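Local coordinates for protein RRNA methyltransferase (Streptomyces viridochromogenes, PDB 1O9G) that methylates N1 of a specific guanine in 23S ribosomal RNA with S-adenosyl-L-methionine as methyl donor, conferring resistance to the orthosomycin antibiotic avilamycin, at residues V21-P26 against L97-P102; A36-Q41 against E228-G233; L44-G49 against A237-A242. The protein carries 3 engineered substitutions. All coordinates share one frame; numbering follows the deposited sequence.

Along the chain the first segments come in the order 21-26, 36-41 and 44-49, and their partners 97-102, 228-233 and 237-242 follow in the same order, so the three contacts interleave. Interactions 2 and 3, centres about 12 Å apart, join helix 33-45 to adjacent antiparallel strands, 228-232 and 235-241, at one border of the sheet. They meet where Glu228 OE1 and Arg46 NE form a salt bridge, 2.9 Å apart. Interaction 1 lies across the chain's centre, about 23 Å and 27 Å from them between centres, where the N-terminal loop meets the helices between strands 77-84 and 147-151. The chain ahead of strand 53-57 is thus packed at two places, against those helices and against the late strands.

Interaction 1: residues V21-P26 against L97-P102; sequences VLHSAP and LALLSP
Leu99 carries this contact almost alone, and it does so with one methyl: CD1 reaches three consecutive residues of the N-terminal loop, Val21, Leu22 and His23. The leucine chain is stretched, CD1 lying anti to CA (chi2 171°), which makes that methyl the far end of the side chain and drives it at the loop backbone. There Leu99 CD1 rests 3.8 Å from Leu22 CA and equally far from the carbonyl oxygen Val21 O. Leu22 turns its branch in from the flank, and its CG sits 4.0 Å from Leu99 CD1, the two chains meeting at a slant. Val21 adds a looser touch, with Val21 CG1 4.3 Å from Leu99 CD1. From another direction the His23 ring approaches obliquely, ND1 lying 4.1 Å from Leu99 CD1.

The ring has a polar neighbour of its own. Val21 O hangs 4.0 Å above the imidazole plane of His23, over its centre, and the same oxygen accepts a hydrogen bond from Arg108 NE. Asn96 OD1 takes the backbone N-H of His23, tying the loop to helix 87-98 just ahead of the leucine.

Leu99 is presented by a type I beta turn from Ala98 to Ser101; one residue earlier, Leu100 N bonds to Leu97 O at 3.0 Å. Ser101 then serves as N-cap of helix 102-119, its OG bonded to Gly104 N. Leu105 and Arg108 of that helix also pack on Leu99, while Ala130 and Ala131 of helix 122-140 back Val21. The arrangement is a loop packed at the turn between two consecutive helices, 87-98 and 102-119, here within the helical excursion between strands 77-84 and 147-151 of the Rossmann-like fold.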
loop_
_atom_site.group_PDB
_atom_site.type_symbol
_atom_site.label_atom_id
_atom_site.label_comp_id
_atom_site.label_asym_id
_atom_site.label_seq_id
_atom_site.Cartn_x
_atom_site.Cartn_y
_atom_site.Cartn_z
ATOM N N VAL A 21 9.509 11.751 7.054
ATOM C CA VAL A 21 8.428 11.611 8.027
ATOM C C VAL A 21 8.074 10.111 8.188
ATOM O O VAL A 21 8.105 9.532 9.293
ATOM C CB VAL A 21 7.195 12.435 7.636
ATOM C CG1 VAL A 21 6.074 12.316 8.718
ATOM C CG2 VAL A 21 7.597 13.908 7.405
ATOM N N LEU A 22 7.710 9.499 7.074
ATOM C CA LEU A 22 7.479 8.069 7.007
ATOM C C LEU A 22 8.763 7.324 7.311
ATOM O O LEU A 22 9.876 7.813 7.078
ATOM C CB LEU A 22 6.857 7.684 5.664
ATOM C CG LEU A 22 5.376 8.010 5.521
ATOM C CD1 LEU A 22 5.024 9.486 5.600
ATOM C CD2 LEU A 22 4.765 7.414 4.219
ATOM N N HIS A 23 8.588 6.131 7.840
ATOM C CA HIS A 23 9.665 5.361 8.444
ATOM C C HIS A 23 10.265 4.364 7.484
ATOM O O HIS A 23 9.533 3.671 6.773
ATOM C CB HIS A 23 9.141 4.621 9.662
ATOM C CG HIS A 23 8.744 5.531 10.772
ATOM N ND1 HIS A 23 7.444 5.888 11.040
ATOM C CD2 HIS A 23 9.506 6.184 11.673
ATOM C CE1 HIS A 23 7.425 6.701 12.085
ATOM N NE2 HIS A 23 8.658 6.885 12.490
ATOM N N SER A 24 11.610 4.345 7.485
ATOM C CA SER A 24 12.432 3.445 6.674
ATOM C C SER A 24 12.878 2.241 7.493
ATOM O O SER A 24 12.944 2.297 8.712
ATOM C CB SER A 24 13.668 4.201 6.124
ATOM O OG SER A 24 14.418 4.797 7.168
ATOM N N ALA A 25 13.240 1.181 6.794
ATOM C CA ALA A 25 13.760 -0.033 7.377
ATOM C C ALA A 25 14.891 -0.574 6.501
ATOM O O ALA A 25 14.824 -0.478 5.295
ATOM C CB ALA A 25 12.649 -1.048 7.435
ATOM N N PRO A 26 15.915 -1.186 7.075
ATOM C CA PRO A 26 16.977 -1.780 6.259
ATOM C C PRO A 26 16.501 -3.004 5.459
ATOM O O PRO A 26 16.977 -3.244 4.358
ATOM C CB PRO A 26 18.021 -2.168 7.300
ATOM C CG PRO A 26 17.220 -2.340 8.586
ATOM C CD PRO A 26 16.147 -1.360 8.518
ATOM N N LEU A 97 1.512 3.535 10.173
ATOM C CA LEU A 97 0.069 3.764 10.238
ATOM C C LEU A 97 -0.338 4.792 11.294
ATOM O O LEU A 97 -1.373 5.425 11.181
ATOM C CB LEU A 97 -0.731 2.489 10.457
ATOM C CG LEU A 97 -0.765 1.557 9.285
ATOM C CD1 LEU A 97 -1.733 0.438 9.665
ATOM C CD2 LEU A 97 -1.179 2.139 7.989
ATOM N N ALA A 98 0.473 4.931 12.337
ATOM C CA ALA A 98 0.243 5.964 13.336
ATOM C C ALA A 98 0.221 7.363 12.682
ATOM O O ALA A 98 -0.400 8.277 13.212
ATOM C CB ALA A 98 1.270 5.888 14.439
ATOM N N LEU A 99 0.918 7.532 11.563
ATOM C CA LEU A 99 0.958 8.788 10.834
ATOM C C LEU A 99 -0.319 9.129 10.075
ATOM O O LEU A 99 -0.413 10.203 9.491
ATOM C CB LEU A 99 2.147 8.788 9.859
ATOM C CG LEU A 99 3.510 8.546 10.523
ATOM C CD1 LEU A 99 4.531 8.362 9.439
ATOM C CD2 LEU A 99 3.885 9.678 11.452
ATOM N N LEU A 100 -1.301 8.243 10.098
ATOM C CA LEU A 100 -2.579 8.492 9.432
ATOM C C LEU A 100 -3.537 9.286 10.300
ATOM O O LEU A 100 -4.681 9.474 9.904
ATOM C CB LEU A 100 -3.210 7.190 8.970
ATOM C CG LEU A 100 -2.399 6.475 7.909
ATOM C CD1 LEU A 100 -3.042 5.177 7.586
ATOM C CD2 LEU A 100 -2.234 7.322 6.635
ATOM N N SER A 101 -3.097 9.736 11.462
ATOM C CA SER A 101 -3.894 10.694 12.230
ATOM C C SER A 101 -3.120 11.975 12.465
ATOM O O SER A 101 -1.892 11.968 12.516
ATOM C CB SER A 101 -4.354 10.121 13.554
ATOM O OG SER A 101 -3.308 10.166 14.491
ATOM N N PRO A 102 -3.811 13.097 12.604
ATOM C CA PRO A 102 -3.095 14.319 13.004
ATOM C C PRO A 102 -2.250 14.150 14.267
ATOM O O PRO A 102 -1.109 14.653 14.262
ATOM C CB PRO A 102 -4.211 15.339 13.174
ATOM C CG PRO A 102 -5.280 14.864 12.221
ATOM C CD PRO A 102 -5.234 13.359 12.335
#

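Interaction 2: residues A36-Q41 against E228-G233; sequences ATEIFQ and ERLKIG
Between residues 36-41 and 228-233 the close packing falls to Leu230 CD2, set against both Glu38 and Ile39. Leu230 CD2 lies 4.1 Å from Glu38 CG, on the aliphatic part of the glutamate, and 4.2 Å from Ile39 CG1, where the isoleucine crosses the leucine at about a right angle. Leu230 CG stands between its backbone N and carbonyl carbon (chi1 76°), aiming the branch at the helix. All three residues are buried.

Away from this spot the segments drift apart. Ile232 CG1 stays 5.8 Å from Glu38 CG, and the side chain packs on Leu35 instead; Lys231, on the other side of the strand, is exposed to solvent. Glu228 stands off too, its OE2 6.2 Å from Glu38 OE2; Arg42 forms salt bridges with both of these oxygens, which probably offsets their mutual repulsion. Glu38 OE1 accepts the backbone N-H groups of His6 and Ala7, so the buried carboxylate also fastens the N-terminal chain.

In the fold, helix 33-45 touches helix 64-72 through Ala36 and Phe40, and the sheet through Ile39, which shares Ala237 of strand 235-241 with Leu230 of edge strand 228-232.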
loop_
_atom_site.group_PDB
_atom_site.type_symbol
_atom_site.label_atom_id
_atom_site.label_comp_id
_atom_site.label_asym_id
_atom_site.label_seq_id
_atom_site.Cartn_x
_atom_site.Cartn_y
_atom_site.Cartn_z
ATOM N N ALA A 36 3.249 4.375 -7.062
ATOM C CA ALA A 36 2.161 4.020 -6.129
ATOM C C ALA A 36 0.859 4.708 -6.506
ATOM O O ALA A 36 -0.202 4.070 -6.588
ATOM C CB ALA A 36 2.532 4.363 -4.709
ATOM N N THR A 37 0.935 5.999 -6.762
ATOM C CA THR A 37 -0.273 6.763 -7.062
ATOM C C THR A 37 -0.815 6.392 -8.458
ATOM O O THR A 37 -2.013 6.349 -8.651
ATOM C CB THR A 37 -0.045 8.252 -6.868
ATOM O OG1 THR A 37 -1.289 8.931 -7.057
ATOM C CG2 THR A 37 0.885 8.830 -7.868
ATOM N N GLU A 38 0.063 6.052 -9.398
ATOM C CA GLU A 38 -0.356 5.605 -10.725
ATOM C C GLU A 38 -1.161 4.310 -10.624
ATOM O O GLU A 38 -2.230 4.192 -11.198
ATOM C CB GLU A 38 0.856 5.416 -11.646
ATOM C CG GLU A 38 0.531 4.893 -13.041
ATOM C CD GLU A 38 -0.169 5.892 -13.949
ATOM O OE1 GLU A 38 -0.142 7.104 -13.673
ATOM O OE2 GLU A 38 -0.738 5.462 -14.976
ATOM N N ILE A 39 -0.654 3.335 -9.892
ATOM C CA ILE A 39 -1.314 2.050 -9.780
ATOM C C ILE A 39 -2.661 2.254 -9.066
ATOM O O ILE A 39 -3.675 1.712 -9.496
ATOM C CB ILE A 39 -0.436 1.002 -9.034
ATOM C CG1 ILE A 39 0.843 0.691 -9.808
ATOM C CG2 ILE A 39 -1.246 -0.250 -8.793
ATOM C CD1 ILE A 39 1.893 -0.078 -9.021
ATOM N N PHE A 40 -2.655 3.000 -7.964
ATOM C CA PHE A 40 -3.872 3.204 -7.186
ATOM C C PHE A 40 -4.958 3.879 -8.034
ATOM O O PHE A 40 -6.124 3.473 -8.019
ATOM C CB PHE A 40 -3.589 4.006 -5.905
ATOM C CG PHE A 40 -4.793 4.254 -5.067
ATOM C CD1 PHE A 40 -5.405 3.215 -4.413
ATOM C CD2 PHE A 40 -5.337 5.525 -4.953
ATOM C CE1 PHE A 40 -6.511 3.428 -3.645
ATOM C CE2 PHE A 40 -6.439 5.752 -4.178
ATOM C CZ PHE A 40 -7.034 4.707 -3.527
ATOM N N GLN A 41 -4.574 4.902 -8.791
ATOM C CA GLN A 41 -5.529 5.606 -9.644
ATOM C C GLN A 41 -6.050 4.721 -10.779
ATOM O O GLN A 41 -7.215 4.800 -11.129
ATOM C CB GLN A 41 -4.940 6.925 -10.146
ATOM C CG GLN A 41 -4.737 7.929 -9.024
ATOM C CD GLN A 41 -4.289 9.267 -9.528
ATOM O OE1 GLN A 41 -5.037 9.920 -10.258
ATOM N NE2 GLN A 41 -3.067 9.658 -9.197
ATOM N N GLU A 228 -5.860 -5.198 -16.519
ATOM C CA GLU A 228 -4.852 -4.219 -16.929
ATOM C C GLU A 228 -3.447 -4.618 -16.410
ATOM O O GLU A 228 -3.313 -5.239 -15.352
ATOM C CB GLU A 228 -5.215 -2.846 -16.351
ATOM C CG GLU A 228 -4.600 -1.671 -17.083
ATOM C CD GLU A 228 -5.073 -0.329 -16.558
ATOM O OE1 GLU A 228 -6.281 -0.137 -16.321
ATOM O OE2 GLU A 228 -4.234 0.567 -16.411
ATOM N N ARG A 229 -2.427 -4.244 -17.183
ATOM C CA ARG A 229 -1.030 -4.413 -16.842
ATOM C C ARG A 229 -0.263 -3.121 -17.086
ATOM O O ARG A 229 -0.651 -2.311 -17.905
ATOM C CB ARG A 229 -0.406 -5.495 -17.696
ATOM C CG ARG A 229 -0.819 -6.877 -17.352
ATOM C CD ARG A 229 -0.186 -7.874 -18.282
ATOM N NE ARG A 229 -0.662 -9.226 -18.043
ATOM C CZ ARG A 229 -0.262 -10.000 -17.045
ATOM N NH1 ARG A 229 0.637 -9.576 -16.176
ATOM N NH2 ARG A 229 -0.772 -11.212 -16.923
ATOM N N LEU A 230 0.801 -2.917 -16.318
ATOM C CA LEU A 230 1.770 -1.881 -16.614
ATOM C C LEU A 230 3.205 -2.323 -16.318
ATOM O O LEU A 230 3.440 -3.256 -15.547
ATOM C CB LEU A 230 1.401 -0.547 -15.943
ATOM C CG LEU A 230 1.630 -0.379 -14.446
ATOM C CD1 LEU A 230 3.101 -0.465 -14.043
ATOM C CD2 LEU A 230 1.084 0.967 -13.977
ATOM N N LYS A 231 4.144 -1.663 -16.991
ATOM C CA LYS A 231 5.582 -1.846 -16.810
ATOM C C LYS A 231 6.211 -0.469 -16.699
ATOM O O LYS A 231 6.097 0.336 -17.632
ATOM C CB LYS A 231 6.177 -2.554 -18.026
ATOM C CG LYS A 231 5.633 -3.955 -18.256
ATOM C CD LYS A 231 6.022 -4.478 -19.642
ATOM C CE LYS A 231 7.510 -4.843 -19.706
ATOM N NZ LYS A 231 8.024 -4.978 -21.102
ATOM N N ILE A 232 6.820 -0.171 -15.554
ATOM C CA ILE A 232 7.541 1.078 -15.356
ATOM C C ILE A 232 8.866 0.740 -14.708
ATOM O O ILE A 232 8.899 0.135 -13.647
ATOM C CB ILE A 232 6.737 2.036 -14.442
ATOM C CG1 ILE A 232 5.354 2.345 -15.049
ATOM C CG2 ILE A 232 7.521 3.315 -14.165
ATOM C CD1 ILE A 232 5.377 3.269 -16.223
ATOM N N GLY A 233 9.957 1.131 -15.356
ATOM C CA GLY A 233 11.288 0.792 -14.886
ATOM C C GLY A 233 11.469 -0.721 -14.810
ATOM O O GLY A 233 11.083 -1.473 -15.760
#

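Interaction 3: residues L44-G49 against A237-A242; sequences LARLPG and AVMVRA. Engineered in segment 237-242: Met239 (natural residue Leu).
The chain leaving helix 33-45 runs past strand 235-241 with the backbones well separated, the closest CA pair being Arg46 and Arg241 at 8.8 Å, so side chains must fill the gap. The strand is the reversed one of the class I methyltransferase sheet, inserted antiparallel between strands 209-214 and 228-232.

Arg46 leans over the strand and lays its aliphatic stem against Met239, an engineered residue (leucine in the natural protein) present as selenomethionine. The two chains cross at about a right angle. Met239 CE lies 3.7 Å from Arg46 NE and equally far from Arg46 CD. The last torsion of Met239, chi3 -23°, is nearly eclipsed, however, and its CE comes closer to Arg46 CG than normal packing allows, so the placement of this methyl is doubtful. The guanidinium of Arg46 meets it obliquely, while the polar end of that arginine is spoken for elsewhere: NE makes a salt bridge with Glu228 OE1 on the neighbouring strand.

Arg241, right before helix 242-247, comes from another direction. A bend at chi3 (-53°) turns its guanidinium back toward the loop, where Arg241 NH2 donates to the backbone oxygen Arg46 O at 3.1 Å. The acceptor lies at the guanidinium edge and the donor in the carbonyl plane, although the N-H...O angle of 141° leaves the bond noticeably bent. One arginine thus ties down the main chain of another, Arg46 NH1 and Arg241 NH2 staying 6.0 Å apart. Water 1 sits between them in both guanidinium planes, accepting a 3.0 Å hydrogen bond from Arg46 NH1 and a weak one, at 3.4 Å, from Arg241 NH2.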
loop_
_atom_site.group_PDB
_atom_site.type_symbol
_atom_site.label_atom_id
_atom_site.label_comp_id
_atom_site.label_asym_id
_atom_site.label_seq_id
_atom_site.Cartn_x
_atom_site.Cartn_y
_atom_site.Cartn_z
ATOM N N LEU A 44 -8.707 2.581 -9.083
ATOM C CA LEU A 44 -9.932 3.347 -8.867
ATOM C C LEU A 44 -10.714 3.466 -10.171
ATOM O O LEU A 44 -11.944 3.454 -10.145
ATOM C CB LEU A 44 -9.622 4.754 -8.360
ATOM C CG LEU A 44 -9.082 4.925 -6.941
ATOM C CD1 LEU A 44 -8.893 6.420 -6.659
ATOM C CD2 LEU A 44 -9.997 4.291 -5.945
ATOM N N ALA A 45 -10.024 3.584 -11.313
ATOM C CA ALA A 45 -10.694 3.751 -12.597
ATOM C C ALA A 45 -11.438 2.506 -13.018
ATOM O O ALA A 45 -12.287 2.567 -13.892
ATOM C CB ALA A 45 -9.711 4.157 -13.682
ATOM N N ARG A 46 -11.112 1.370 -12.417
ATOM C CA ARG A 46 -11.785 0.092 -12.721
ATOM C C ARG A 46 -12.909 -0.292 -11.740
ATOM O O ARG A 46 -13.553 -1.332 -11.869
ATOM C CB ARG A 46 -10.744 -1.024 -12.802
ATOM C CG ARG A 46 -9.680 -0.798 -13.831
ATOM C CD ARG A 46 -9.947 -1.551 -15.077
ATOM N NE ARG A 46 -8.968 -1.330 -16.140
ATOM C CZ ARG A 46 -9.215 -1.566 -17.408
ATOM N NH1 ARG A 46 -10.400 -2.038 -17.771
ATOM N NH2 ARG A 46 -8.286 -1.332 -18.326
ATOM N N LEU A 47 -13.169 0.558 -10.757
ATOM C CA LEU A 47 -14.295 0.332 -9.863
ATOM C C LEU A 47 -15.587 0.814 -10.502
ATOM O O LEU A 47 -15.549 1.736 -11.300
ATOM C CB LEU A 47 -14.082 1.064 -8.559
ATOM C CG LEU A 47 -12.947 0.573 -7.682
ATOM C CD1 LEU A 47 -12.744 1.541 -6.542
ATOM C CD2 LEU A 47 -13.195 -0.794 -7.099
ATOM N N PRO A 48 -16.721 0.198 -10.151
ATOM C CA PRO A 48 -18.027 0.637 -10.677
ATOM C C PRO A 48 -18.356 2.115 -10.406
ATOM O O PRO A 48 -18.900 2.803 -11.287
ATOM C CB PRO A 48 -19.035 -0.272 -9.952
ATOM C CG PRO A 48 -18.241 -1.421 -9.414
ATOM C CD PRO A 48 -16.838 -1.000 -9.304
ATOM N N GLY A 49 -18.029 2.585 -9.216
ATOM C CA GLY A 49 -18.365 3.944 -8.796
ATOM C C GLY A 49 -17.232 4.657 -8.100
ATOM O O GLY A 49 -16.186 4.063 -7.888
ATOM N N ALA A 237 3.070 -4.331 -12.829
ATOM C CA ALA A 237 1.880 -4.539 -12.032
ATOM C C ALA A 237 0.818 -5.198 -12.880
ATOM O O ALA A 237 0.836 -5.091 -14.099
ATOM C CB ALA A 237 1.389 -3.232 -11.473
ATOM N N VAL A 238 -0.096 -5.885 -12.207
ATOM C CA VAL A 238 -1.258 -6.484 -12.845
ATOM C C VAL A 238 -2.442 -6.263 -11.906
ATOM O O VAL A 238 -2.282 -6.251 -10.700
ATOM C CB VAL A 238 -1.028 -7.984 -13.166
ATOM C CG1 VAL A 238 -0.871 -8.811 -11.910
ATOM C CG2 VAL A 238 -2.150 -8.497 -14.055
HETATM N N MSE A 239 -3.611 -6.063 -12.518
HETATM C CA MSE A 239 -4.847 -5.920 -11.759
HETATM C C MSE A 239 -5.866 -6.918 -12.255
HETATM O O MSE A 239 -5.998 -7.112 -13.437
HETATM C CB MSE A 239 -5.448 -4.533 -11.991
HETATM C CG MSE A 239 -4.563 -3.378 -11.654
HETATM SE SE MSE A 239 -5.445 -1.703 -12.005
HETATM C CE MSE A 239 -6.786 -2.295 -13.336
ATOM N N VAL A 240 -6.578 -7.511 -11.308
ATOM C CA VAL A 240 -7.653 -8.435 -11.603
ATOM C C VAL A 240 -8.879 -8.106 -10.755
ATOM O O VAL A 240 -8.802 -7.499 -9.718
ATOM C CB VAL A 240 -7.241 -9.927 -11.327
ATOM C CG1 VAL A 240 -6.089 -10.355 -12.224
ATOM C CG2 VAL A 240 -6.941 -10.153 -9.916
ATOM N N ARG A 241 -10.030 -8.540 -11.231
ATOM C CA ARG A 241 -11.252 -8.381 -10.502
ATOM C C ARG A 241 -11.528 -9.622 -9.668
ATOM O O ARG A 241 -11.394 -10.726 -10.171
ATOM C CB ARG A 241 -12.397 -8.175 -11.480
ATOM C CG ARG A 241 -13.737 -8.064 -10.796
ATOM C CD ARG A 241 -14.759 -7.221 -11.502
ATOM N NE ARG A 241 -14.276 -5.894 -11.833
ATOM C CZ ARG A 241 -14.023 -5.443 -13.057
ATOM N NH1 ARG A 241 -14.132 -6.251 -14.121
ATOM N NH2 ARG A 241 -13.644 -4.163 -13.224
ATOM N N ALA A 242 -12.004 -9.429 -8.454
ATOM C CA ALA A 242 -12.274 -10.541 -7.530
ATOM C C ALA A 242 -13.226 -11.560 -8.158
ATOM O O ALA A 242 -12.929 -12.747 -8.154
ATOM C CB ALA A 242 -12.816 -10.030 -6.223
HETATM O O HOH W 1 -12.823 -2.562 -16.058
#